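Local coordinates for 3-oxoacyl-[acyl-carrier-protein] synthase 3 (Pseudomonas aeruginosa, PDB 2X3E) that probably catalyses the first condensation of fatty acid synthesis, joining acetyl-CoA and malonyl-ACP to give 3-oxobutanoyl-ACP, at residues V7-L11 / L321-I326; I47-S53 / V139-H144; A57-S62 / V94-L98; D243-L247 / G297-D301. The protein carries 1 engineered substitution. All blocks are in the same frame, centred on the assembly; numbering follows the deposited sequence. Where two conformers were deposited one is given.

The four contacts are spread over both halves of the thiolase fold. Interactions 1 and 2 both reach the sheet holding strands 5-14 and 133-140, yet lie on opposite sides of the chain's centre, their own centres about 27 Å apart. Interaction 1 closes nearly the whole chain, so the other three are nested inside it; interaction 3 is in turn nested within interaction 2, and interaction 4 follows later. Interactions 1 and 4 share the C-terminal sheet, with centres about 12 Å apart, and touch where Trp323 meets Leu299. Interactions 2 and 3 meet through Val139 and Ala57. The two pairs are separate, and interaction 1 joins the two sheets.

Interaction 1 (V7-L11 / L321-I326); sequences VVCGL and LRWPKI
Val8 and Leu11 of the N-terminal strand meet Leu321, Trp323, Pro324 and Ile326 where the chain leaves its last strand, so the two ends of the thiolase fold pack together. Strand 5-14 lies at one edge of its sheet and carries a classic beta bulge here, with Cys9 and Gly10 both facing Val165; strand 315-322 belongs to the other sheet.

Side chains meet at both ends of the contact. Val8 CG2 abuts Leu321 CD1 at 3.9 Å, the two side chains crossing at about a right angle, and the CB of Val8 faces Pro324 CG. Farther along, Leu11 CB touches Ile326 CG2 at 4.0 Å. The Leu11 side chain, with CG anti to the backbone N (chi1 179°), brings CD2 to the rim of the Trp323 indole, 4.4 Å from CH2 and near the ring plane. Pro324 CD lies over one indole face, toward its rim. Leu290 and Leu294 of helix 285-295 touch Leu11, and Leu294 also touches Ile326.

A second group of contacts sets side chains against main chain. The proline ring brings CG to 3.4 Å from Val8 O, a van der Waals approach; the Val8 backbone is hydrogen-bonded with Gly175.

Ile326 reaches the bulge itself: chi1 of -64° places CG1 beside its own backbone N, and from there CD1 lies against the Cys9-Gly10 peptide, 3.4 Å from Cys9 C and 3.5 Å from Gly10 N.

Interaction 2 (I47-S53 / V139-H144); sequences IAGDLGS and VDTFSH
His144 reaches into the type II' beta turn formed by Ala48 to Leu51, fastening the loop ahead of helix 53-68 to the segment that follows strand 133-140 in the thiolase fold. Its NE2 donates to Gly49 O at 2.9 Å with an N-H...O angle of 152°, approaching 26° off the carbonyl plane. The adjacent ring edge faces a second carbonyl, with CE1 3.1 Å from Leu51 O, while Ala48 CB lies obliquely to the ring.

Beside the ring, Thr141 inserts CG2 against Ala48 CB at 3.7 Å. Its OG1 lies 3.0 Å from Ser53 OG, with His144 ND1 a longer neighbour at 3.4 Å. The Thr141 chi1 of 49° lets both branches meet the loop, OG1 at Ser53 and CG2 at Ala48. Ser53 OG is also bonded to Thr82 O. Next to it, Val139 CG2 packs on Ser53 CB and on Ser53 O.

Farther out, Ile47 CD1 rests on Ser143 CB, and Asp159 holds both the Ser143 hydroxyl and Ala48 N. Asp140 turns from the loop to Thr82 and Ala283, its side chain about 7 Å from that of Ala112, an engineered residue at a predicted active-site position. A water bridges the two segments, accepting from Gly49 N at 3.0 Å and donating to Ser143 OG at 2.7 Å.

Interaction 3 (A57-S62 / V94-L98); sequences ALRAAS and VAARL
Leu58 is the main bump of this helix-to-helix contact, wedged between the side chains of Arg97 and Leu98 at the end of helix 91-97. Placing CG anti to the backbone N (chi1 -175°) swings the isobutyl group across to the other helix, where its two methyls part. CD1 settles against Arg97 CB at 3.4 Å and beside Leu98 CD2 at 3.6 Å. CD2 lies 3.2 Å from Arg97 NE; the arginine, bent at chi3 (64°), passes across the leucine at about a right angle, its guanidinium face against CD2.

Leu98 is the answering bump. It enters the shallow surface left by the small side chains of helix 53-68, bringing CD1 to 3.5 Å from Ala61 CB, a rather tight carbon pair. Its CD2 lies beside Ser62, whose hydroxyl position is doubtful because the residue has two conformers. At the Ala57 end, Val94 CG2 meets Ala57 CB and CG1 faces the Leu58 backbone. At the outer margin a water lies between the two helices, donating to Arg97 O and, in the conformer given, near Ser62 OG.

Both helices rest on the N-terminal sheet: Ala57, Ala61 and Leu98 touch strand 133-140, while Ala57 and Val94 both reach Leu78 on strand 75-79. On the far flank of helix 91-97, Ala96 packs on Gly186 of the second subunit.

Interaction 4 (D243-L247 / G297-D301); sequences DLHHL and GILRD
The backbone N-H of Arg300 points almost straight at His246 NE2, a 3.0 Å bond with an angle of 172° at the hydrogen. The donor comes in 34° out of the imidazole plane, so the bond is straight about its proton but tilted against the ring. Since NE2 accepts, the bond is consistent with a ring unprotonated at this nitrogen. The neighbouring CE1 lies 3.2 Å from Ile298 O.

The His246 ring is sandwiched between two aliphatic groups. Leu299 CD2 makes a CH-pi contact over the centre of one face, 4.1 Å from the ring centroid, while CB of His245 covers the opposite face toward the rim. At the ring edge Arg300 CB lies in plane, 3.6 Å from NE2.

Arg300 then turns toward the other histidine. Its CG lies beside the backbone N and the chain bends at chi3, carrying NE to 3.4 Å from His245 CD2. The guanidinium and imidazole planes are nearly parallel, 9° apart, with His245 NE2 over a guanidinium face. On its far side His245 ND1 is bonded to the backbone N of Asn304, which fixes the ring's orientation.

Leu299 also touches Met305 and Trp323, so the loop is anchored from within as well. Gly297 opens that loop with a Schellman motif ending helix 285-295. The contact therefore joins the entrance of strand 246-249 to the return leading into its parallel neighbour, strand 304-311, within a beta-alpha-beta crossover of the C-terminal half of the thiolase fold.

Interaction 1 (V7-L11 / L321-I326)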
loop_
_atom_site.group_PDB
_atom_site.type_symbol
_atom_site.label_atom_id
_atom_site.label_comp_id
_atom_site.label_asym_id
_atom_site.label_seq_id
_atom_site.Cartn_x
_atom_site.Cartn_y
_atom_site.Cartn_z
ATOM N N VAL A 7 -12.393 16.327 -0.201
ATOM C CA VAL A 7 -12.088 17.616 0.408
ATOM C C VAL A 7 -11.320 17.470 1.722
ATOM O O VAL A 7 -11.750 16.762 2.629
ATOM C CB VAL A 7 -13.389 18.402 0.676
ATOM C CG1 VAL A 7 -13.094 19.671 1.453
ATOM C CG2 VAL A 7 -14.102 18.716 -0.634
ATOM N N VAL A 8 -10.187 18.157 1.829
ATOM C CA VAL A 8 -9.434 18.200 3.087
ATOM C C VAL A 8 -10.253 18.972 4.124
ATOM O O VAL A 8 -10.711 20.080 3.855
ATOM C CB VAL A 8 -8.052 18.883 2.910
ATOM C CG1 VAL A 8 -7.339 19.022 4.254
ATOM C CG2 VAL A 8 -7.183 18.095 1.933
ATOM N N CYS A 9 -10.438 18.384 5.305
ATOM C CA CYS A 9 -11.218 19.028 6.367
ATOM C C CYS A 9 -10.626 18.885 7.774
ATOM O O CYS A 9 -11.228 19.344 8.732
ATOM C CB CYS A 9 -12.669 18.524 6.340
ATOM S SG CYS A 9 -12.888 16.758 6.606
ATOM N N GLY A 10 -9.432 18.301 7.890
ATOM C CA GLY A 10 -8.779 18.125 9.189
ATOM C C GLY A 10 -7.297 17.853 9.043
ATOM O O GLY A 10 -6.867 17.252 8.058
ATOM N N LEU A 11 -6.515 18.320 10.017
ATOM C CA LEU A 11 -5.064 18.123 10.031
ATOM C C LEU A 11 -4.618 17.848 11.457
ATOM O O LEU A 11 -5.094 18.481 12.397
ATOM C CB LEU A 11 -4.341 19.363 9.486
ATOM C CG LEU A 11 -2.808 19.345 9.447
ATOM C CD1 LEU A 11 -2.295 18.396 8.387
ATOM C CD2 LEU A 11 -2.265 20.747 9.210
ATOM N N LEU A 321 -4.570 22.109 -4.715
ATOM C CA LEU A 321 -5.810 22.380 -3.993
ATOM C C LEU A 321 -5.799 23.824 -3.506
ATOM O O LEU A 321 -4.745 24.451 -3.444
ATOM C CB LEU A 321 -5.968 21.425 -2.801
ATOM C CG LEU A 321 -5.032 21.603 -1.594
ATOM C CD1 LEU A 321 -5.561 20.824 -0.379
ATOM C CD2 LEU A 321 -3.591 21.178 -1.921
ATOM N N ARG A 322 -6.971 24.357 -3.180
ATOM C CA ARG A 322 -7.039 25.609 -2.435
ATOM C C ARG A 322 -7.161 25.245 -0.966
ATOM O O ARG A 322 -7.933 24.356 -0.610
ATOM C CB ARG A 322 -8.209 26.474 -2.900
ATOM C CG ARG A 322 -8.016 27.032 -4.316
ATOM C CD ARG A 322 -9.152 27.956 -4.727
ATOM N NE ARG A 322 -10.449 27.290 -4.598
ATOM C CZ ARG A 322 -11.480 27.728 -3.868
ATOM N NH1 ARG A 322 -11.422 28.877 -3.188
ATOM N NH2 ARG A 322 -12.599 27.014 -3.834
ATOM N N TRP A 323 -6.370 25.899 -0.120
ATOM C CA TRP A 323 -6.277 25.503 1.286
ATOM C C TRP A 323 -7.555 25.909 2.017
ATOM O O TRP A 323 -7.985 27.063 1.906
ATOM C CB TRP A 323 -5.047 26.132 1.958
ATOM C CG TRP A 323 -4.865 25.689 3.386
ATOM C CD1 TRP A 323 -5.034 26.441 4.506
ATOM C CD2 TRP A 323 -4.512 24.377 3.831
ATOM N NE1 TRP A 323 -4.795 25.684 5.626
ATOM C CE2 TRP A 323 -4.472 24.409 5.238
ATOM C CE3 TRP A 323 -4.225 23.179 3.175
ATOM C CZ2 TRP A 323 -4.155 23.286 6.005
ATOM C CZ3 TRP A 323 -3.907 22.059 3.940
ATOM C CH2 TRP A 323 -3.879 22.125 5.341
ATOM N N PRO A 324 -8.177 24.962 2.744
ATOM C CA PRO A 324 -9.418 25.251 3.443
ATOM C C PRO A 324 -9.178 25.828 4.829
ATOM O O PRO A 324 -8.036 25.881 5.296
ATOM C CB PRO A 324 -10.069 23.873 3.553
ATOM C CG PRO A 324 -8.921 22.948 3.715
ATOM C CD PRO A 324 -7.770 23.556 2.943
ATOM N N LYS A 325 -10.255 26.243 5.479
ATOM C CA LYS A 325 -10.184 26.735 6.852
ATOM C C LYS A 325 -10.078 25.546 7.803
ATOM O O LYS A 325 -11.059 24.831 8.021
ATOM C CB LYS A 325 -11.420 27.571 7.181
ATOM C CG LYS A 325 -11.602 28.786 6.269
ATOM C CD LYS A 325 -12.950 29.456 6.478
ATOM C CE LYS A 325 -13.152 30.613 5.507
ATOM N NZ LYS A 325 -13.149 30.164 4.079
ATOM N N ILE A 326 -8.885 25.331 8.355
ATOM C CA ILE A 326 -8.634 24.201 9.254
ATOM C C ILE A 326 -8.405 24.704 10.665
ATOM O O ILE A 326 -7.655 25.666 10.871
ATOM C CB ILE A 326 -7.397 23.378 8.815
ATOM C CG1 ILE A 326 -7.634 22.734 7.446
ATOM C CG2 ILE A 326 -7.062 22.304 9.855
ATOM C CD1 ILE A 326 -8.769 21.711 7.431
#

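Interaction 2 (I47-S53 / V139-H144)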
loop_
_atom_site.group_PDB
_atom_site.type_symbol
_atom_site.label_atom_id
_atom_site.label_comp_id
_atom_site.label_asym_id
_atom_site.label_seq_id
_atom_site.Cartn_x
_atom_site.Cartn_y
_atom_site.Cartn_z
ATOM N N ILE A 47 13.228 11.327 17.322
ATOM C CA ILE A 47 13.624 9.921 17.266
ATOM C C ILE A 47 12.584 9.061 17.988
ATOM O O ILE A 47 12.331 9.244 19.178
ATOM C CB ILE A 47 15.033 9.721 17.893
ATOM C CG1 ILE A 47 16.081 10.575 17.159
ATOM C CG2 ILE A 47 15.445 8.258 17.862
ATOM C CD1 ILE A 47 16.290 10.195 15.696
ATOM N N ALA A 48 11.991 8.121 17.257
ATOM C CA ALA A 48 10.870 7.329 17.769
ATOM C C ALA A 48 11.248 6.437 18.950
ATOM O O ALA A 48 10.439 6.235 19.855
ATOM C CB ALA A 48 10.260 6.497 16.650
ATOM N N GLY A 49 12.466 5.902 18.940
ATOM C CA GLY A 49 12.950 5.075 20.051
ATOM C C GLY A 49 12.163 3.782 20.158
ATOM O O GLY A 49 12.192 2.966 19.236
ATOM N N ASP A 50 11.445 3.592 21.265
ATOM C CA ASP A 50 10.622 2.383 21.426
ATOM C C ASP A 50 9.267 2.464 20.718
ATOM O O ASP A 50 8.571 1.451 20.613
ATOM C CB ASP A 50 10.444 1.990 22.910
ATOM C CG ASP A 50 9.723 3.048 23.744
ATOM O OD1 ASP A 50 9.124 3.989 23.184
ATOM O OD2 ASP A 50 9.755 2.923 24.990
ATOM N N LEU A 51 8.904 3.650 20.224
ATOM C CA LEU A 51 7.656 3.835 19.483
ATOM C C LEU A 51 7.830 3.430 18.023
ATOM O O LEU A 51 8.891 3.646 17.437
ATOM C CB LEU A 51 7.189 5.295 19.561
ATOM C CG LEU A 51 6.890 5.837 20.963
ATOM C CD1 LEU A 51 6.365 7.248 20.866
ATOM C CD2 LEU A 51 5.887 4.962 21.701
ATOM N N GLY A 52 6.794 2.824 17.452
ATOM C CA GLY A 52 6.775 2.463 16.035
ATOM C C GLY A 52 5.948 3.445 15.229
ATOM O O GLY A 52 5.353 4.380 15.783
ATOM N N SER A 53 5.904 3.236 13.916
ATOM C CA SER A 53 5.071 4.055 13.039
ATOM C C SER A 53 3.603 4.036 13.472
ATOM O O SER A 53 2.928 5.067 13.429
ATOM C CB SER A 53 5.207 3.595 11.583
ATOM O OG SER A 53 6.508 3.901 11.090
ATOM N N VAL A 139 3.371 8.577 7.633
ATOM C CA VAL A 139 4.175 8.241 8.806
ATOM C C VAL A 139 5.389 7.421 8.409
ATOM O O VAL A 139 5.285 6.493 7.610
ATOM C CB VAL A 139 3.352 7.451 9.860
ATOM C CG1 VAL A 139 2.701 6.189 9.247
ATOM C CG2 VAL A 139 4.217 7.093 11.069
ATOM N N ASP A 140 6.537 7.764 8.975
ATOM C CA ASP A 140 7.732 6.961 8.811
ATOM C C ASP A 140 8.647 7.105 10.025
ATOM O O ASP A 140 8.722 8.175 10.641
ATOM C CB ASP A 140 8.465 7.333 7.511
ATOM C CG ASP A 140 8.058 6.456 6.325
ATOM O OD1 ASP A 140 8.083 5.220 6.461
ATOM O OD2 ASP A 140 7.731 7.000 5.244
ATOM N N THR A 141 9.311 6.006 10.367
ATOM C CA THR A 141 10.286 5.960 11.448
ATOM C C THR A 141 11.626 5.466 10.890
ATOM O O THR A 141 12.185 4.449 11.334
ATOM C CB THR A 141 9.818 5.048 12.593
ATOM O OG1 THR A 141 9.382 3.792 12.058
ATOM C CG2 THR A 141 8.671 5.702 13.368
ATOM N N PHE A 142 12.137 6.209 9.913
ATOM C CA PHE A 142 13.391 5.860 9.245
ATOM C C PHE A 142 14.585 5.711 10.176
ATOM O O PHE A 142 15.504 4.964 9.853
ATOM C CB PHE A 142 13.729 6.872 8.139
ATOM C CG PHE A 142 13.342 6.415 6.762
ATOM C CD1 PHE A 142 12.071 5.926 6.512
ATOM C CD2 PHE A 142 14.252 6.476 5.710
ATOM C CE1 PHE A 142 11.708 5.507 5.242
ATOM C CE2 PHE A 142 13.894 6.056 4.440
ATOM C CZ PHE A 142 12.616 5.572 4.207
ATOM N N SER A 143 14.589 6.400 11.315
ATOM C CA SER A 143 15.709 6.270 12.263
ATOM C C SER A 143 15.961 4.816 12.662
ATOM O O SER A 143 17.102 4.436 12.912
ATOM C CB SER A 143 15.504 7.125 13.518
ATOM O OG SER A 143 14.578 6.527 14.410
ATOM N N HIS A 144 14.908 3.998 12.712
ATOM C CA HIS A 144 15.078 2.573 13.031
ATOM C C HIS A 144 15.887 1.840 11.967
ATOM O O HIS A 144 16.458 0.790 12.245
ATOM C CB HIS A 144 13.729 1.863 13.192
ATOM C CG HIS A 144 12.936 2.331 14.369
ATOM N ND1 HIS A 144 11.570 2.505 14.320
ATOM C CD2 HIS A 144 13.312 2.662 15.627
ATOM C CE1 HIS A 144 11.139 2.923 15.496
ATOM N NE2 HIS A 144 12.176 3.028 16.307
HETATM O O HOH W 1 14.527 5.280 16.830
#

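Interaction 3 (A57-S62 / V94-L98)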
loop_
_atom_site.group_PDB
_atom_site.type_symbol
_atom_site.label_atom_id
_atom_site.label_comp_id
_atom_site.label_asym_id
_atom_site.label_seq_id
_atom_site.Cartn_x
_atom_site.Cartn_y
_atom_site.Cartn_z
ATOM N N ALA A 57 1.355 7.276 14.219
ATOM C CA ALA A 57 0.179 7.449 13.378
ATOM C C ALA A 57 -1.091 7.599 14.215
ATOM O O ALA A 57 -1.975 8.386 13.878
ATOM C CB ALA A 57 0.051 6.268 12.405
ATOM N N LEU A 58 -1.172 6.845 15.305
ATOM C CA LEU A 58 -2.329 6.888 16.189
ATOM C C LEU A 58 -2.517 8.287 16.774
ATOM O O LEU A 58 -3.622 8.827 16.755
ATOM C CB LEU A 58 -2.166 5.853 17.301
ATOM C CG LEU A 58 -3.311 5.646 18.281
ATOM C CD1 LEU A 58 -4.588 5.218 17.567
ATOM C CD2 LEU A 58 -2.900 4.612 19.309
ATOM N N ARG A 59 -1.430 8.881 17.260
ATOM C CA ARG A 59 -1.488 10.220 17.840
ATOM C C ARG A 59 -1.844 11.274 16.794
ATOM O O ARG A 59 -2.669 12.155 17.060
ATOM C CB ARG A 59 -0.167 10.580 18.533
ATOM C CG ARG A 59 0.109 9.816 19.831
ATOM C CD ARG A 59 -0.919 10.125 20.937
ATOM N NE ARG A 59 -0.934 11.539 21.311
ATOM C CZ ARG A 59 -0.109 12.103 22.193
ATOM N NH1 ARG A 59 0.820 11.386 22.814
ATOM N NH2 ARG A 59 -0.208 13.400 22.448
ATOM N N ALA A 60 -1.238 11.187 15.611
ATOM C CA ALA A 60 -1.538 12.145 14.536
ATOM C C ALA A 60 -2.990 12.061 14.082
ATOM O O ALA A 60 -3.639 13.088 13.858
ATOM C CB ALA A 60 -0.607 11.947 13.346
ATOM N N ALA A 61 -3.483 10.835 13.938
ATOM C CA ALA A 61 -4.851 10.585 13.483
ATOM C C ALA A 61 -5.898 11.056 14.487
ATOM O O ALA A 61 -6.917 11.628 14.092
ATOM C CB ALA A 61 -5.037 9.102 13.176
ATOM N N SER A 62 -5.663 10.823 15.778
ATOM C CA SER A 62 -6.577 11.302 16.816
ATOM C C SER A 62 -6.680 12.823 16.770
ATOM O O SER A 62 -7.773 13.375 16.857
ATOM C CB SER A 62 -6.135 10.858 18.215
ATOM O OG SER A 62 -6.122 9.445 18.339
ATOM N N VAL A 94 -4.014 0.621 13.733
ATOM C CA VAL A 94 -4.205 2.035 14.012
ATOM C C VAL A 94 -5.701 2.395 13.999
ATOM O O VAL A 94 -6.191 3.046 14.922
ATOM C CB VAL A 94 -3.422 2.913 13.015
ATOM C CG1 VAL A 94 -3.771 4.384 13.202
ATOM C CG2 VAL A 94 -1.912 2.680 13.192
ATOM N N ALA A 95 -6.423 1.946 12.974
ATOM C CA ALA A 95 -7.865 2.187 12.887
ATOM C C ALA A 95 -8.564 1.676 14.154
ATOM O O ALA A 95 -9.345 2.401 14.775
ATOM C CB ALA A 95 -8.453 1.532 11.633
ATOM N N ALA A 96 -8.248 0.447 14.558
ATOM C CA ALA A 96 -8.843 -0.146 15.757
ATOM C C ALA A 96 -8.559 0.691 17.005
ATOM O O ALA A 96 -9.455 0.933 17.816
ATOM C CB ALA A 96 -8.336 -1.573 15.967
ATOM N N ARG A 97 -7.310 1.138 17.143
ATOM C CA ARG A 97 -6.900 1.938 18.302
ATOM C C ARG A 97 -7.480 3.361 18.301
ATOM O O ARG A 97 -7.455 4.031 19.330
ATOM C CB ARG A 97 -5.370 1.971 18.423
ATOM C CG ARG A 97 -4.791 0.640 18.882
ATOM C CD ARG A 97 -3.335 0.753 19.317
ATOM N NE ARG A 97 -3.174 1.614 20.494
ATOM C CZ ARG A 97 -2.100 1.637 21.283
ATOM N NH1 ARG A 97 -1.067 0.824 21.062
ATOM N NH2 ARG A 97 -2.065 2.474 22.318
ATOM N N LEU A 98 -7.995 3.809 17.156
ATOM C CA LEU A 98 -8.751 5.067 17.059
ATOM C C LEU A 98 -10.235 4.892 17.363
ATOM O O LEU A 98 -11.002 5.854 17.266
ATOM C CB LEU A 98 -8.623 5.646 15.654
ATOM C CG LEU A 98 -7.256 6.202 15.276
ATOM C CD1 LEU A 98 -7.213 6.437 13.788
ATOM C CD2 LEU A 98 -6.978 7.489 16.052
HETATM O O HOH W 2 -6.986 6.947 19.654
#

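Interaction 4 (D243-L247 / G297-D301)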
loop_
_atom_site.group_PDB
_atom_site.type_symbol
_atom_site.label_atom_id
_atom_site.label_comp_id
_atom_site.label_asym_id
_atom_site.label_seq_id
_atom_site.Cartn_x
_atom_site.Cartn_y
_atom_site.Cartn_z
ATOM N N ASP A 243 0.808 32.519 -9.311
ATOM C CA ASP A 243 -0.512 32.345 -8.680
ATOM C C ASP A 243 -0.456 31.470 -7.430
ATOM O O ASP A 243 -1.401 31.463 -6.638
ATOM C CB ASP A 243 -1.509 31.701 -9.650
ATOM C CG ASP A 243 -1.892 32.601 -10.805
ATOM O OD1 ASP A 243 -2.026 33.831 -10.616
ATOM O OD2 ASP A 243 -2.095 32.054 -11.912
ATOM N N LEU A 244 0.630 30.717 -7.271
ATOM C CA LEU A 244 0.807 29.844 -6.110
ATOM C C LEU A 244 1.073 30.656 -4.847
ATOM O O LEU A 244 1.990 31.479 -4.820
ATOM C CB LEU A 244 1.996 28.896 -6.307
ATOM C CG LEU A 244 1.813 27.435 -6.663
ATOM C CD1 LEU A 244 3.179 26.758 -6.567
ATOM C CD2 LEU A 244 0.792 26.745 -5.760
ATOM N N HIS A 245 0.278 30.425 -3.809
ATOM C CA HIS A 245 0.529 31.022 -2.501
ATOM C C HIS A 245 1.448 30.129 -1.674
ATOM O O HIS A 245 2.302 30.627 -0.941
ATOM C CB HIS A 245 -0.779 31.242 -1.731
ATOM C CG HIS A 245 -1.636 32.337 -2.285
ATOM N ND1 HIS A 245 -2.627 32.108 -3.215
ATOM C CD2 HIS A 245 -1.660 33.666 -2.027
ATOM C CE1 HIS A 245 -3.220 33.250 -3.515
ATOM N NE2 HIS A 245 -2.653 34.212 -2.806
ATOM N N HIS A 246 1.246 28.816 -1.786
ATOM C CA HIS A 246 1.933 27.838 -0.938
ATOM C C HIS A 246 2.427 26.631 -1.720
ATOM O O HIS A 246 1.648 25.930 -2.365
ATOM C CB HIS A 246 1.005 27.346 0.174
ATOM C CG HIS A 246 0.301 28.446 0.899
ATOM N ND1 HIS A 246 0.968 29.371 1.671
ATOM C CD2 HIS A 246 -1.013 28.764 0.978
ATOM C CE1 HIS A 246 0.098 30.224 2.180
ATOM N NE2 HIS A 246 -1.112 29.875 1.778
ATOM N N LEU A 247 3.730 26.395 -1.655
ATOM C CA LEU A 247 4.332 25.179 -2.170
ATOM C C LEU A 247 4.829 24.369 -0.976
ATOM O O LEU A 247 5.644 24.861 -0.184
ATOM C CB LEU A 247 5.499 25.504 -3.095
ATOM C CG LEU A 247 6.173 24.302 -3.768
ATOM C CD1 LEU A 247 5.179 23.488 -4.584
ATOM C CD2 LEU A 247 7.336 24.788 -4.638
ATOM N N GLY A 297 0.561 30.342 11.308
ATOM C CA GLY A 297 -0.410 31.189 10.614
ATOM C C GLY A 297 0.002 31.556 9.196
ATOM O O GLY A 297 -0.463 32.559 8.642
ATOM N N ILE A 298 0.869 30.744 8.602
ATOM C CA ILE A 298 1.386 31.001 7.259
ATOM C C ILE A 298 0.327 30.701 6.192
ATOM O O ILE A 298 0.260 31.380 5.168
ATOM C CB ILE A 298 2.652 30.144 6.987
ATOM C CG1 ILE A 298 3.871 30.770 7.663
ATOM C CG2 ILE A 298 2.900 29.968 5.484
ATOM C CD1 ILE A 298 5.079 29.864 7.689
ATOM N N LEU A 299 -0.511 29.701 6.452
ATOM C CA LEU A 299 -1.431 29.188 5.442
ATOM C C LEU A 299 -2.679 30.051 5.327
ATOM O O LEU A 299 -3.372 30.289 6.314
ATOM C CB LEU A 299 -1.828 27.750 5.766
ATOM C CG LEU A 299 -0.674 26.764 5.934
ATOM C CD1 LEU A 299 -1.201 25.373 6.229
ATOM C CD2 LEU A 299 0.217 26.764 4.695
ATOM N N ARG A 300 -2.960 30.500 4.107
ATOM C CA ARG A 300 -4.076 31.395 3.823
ATOM C C ARG A 300 -5.345 30.616 3.531
ATOM O O ARG A 300 -5.315 29.666 2.755
ATOM C CB ARG A 300 -3.783 32.230 2.578
ATOM C CG ARG A 300 -2.741 33.307 2.730
ATOM C CD ARG A 300 -2.462 33.947 1.369
ATOM N NE ARG A 300 -3.693 34.324 0.662
ATOM C CZ ARG A 300 -4.206 35.554 0.601
ATOM N NH1 ARG A 300 -3.611 36.589 1.198
ATOM N NH2 ARG A 300 -5.335 35.756 -0.073
ATOM N N ASP A 301 -6.461 31.051 4.111
ATOM C CA ASP A 301 -7.775 30.524 3.751
ATOM C C ASP A 301 -7.978 30.688 2.243
ATOM O O ASP A 301 -7.942 31.806 1.732
ATOM C CB ASP A 301 -8.896 31.291 4.477
ATOM C CG ASP A 301 -8.775 31.248 5.996
ATOM O OD1 ASP A 301 -8.205 30.282 6.539
ATOM O OD2 ASP A 301 -9.274 32.190 6.651
#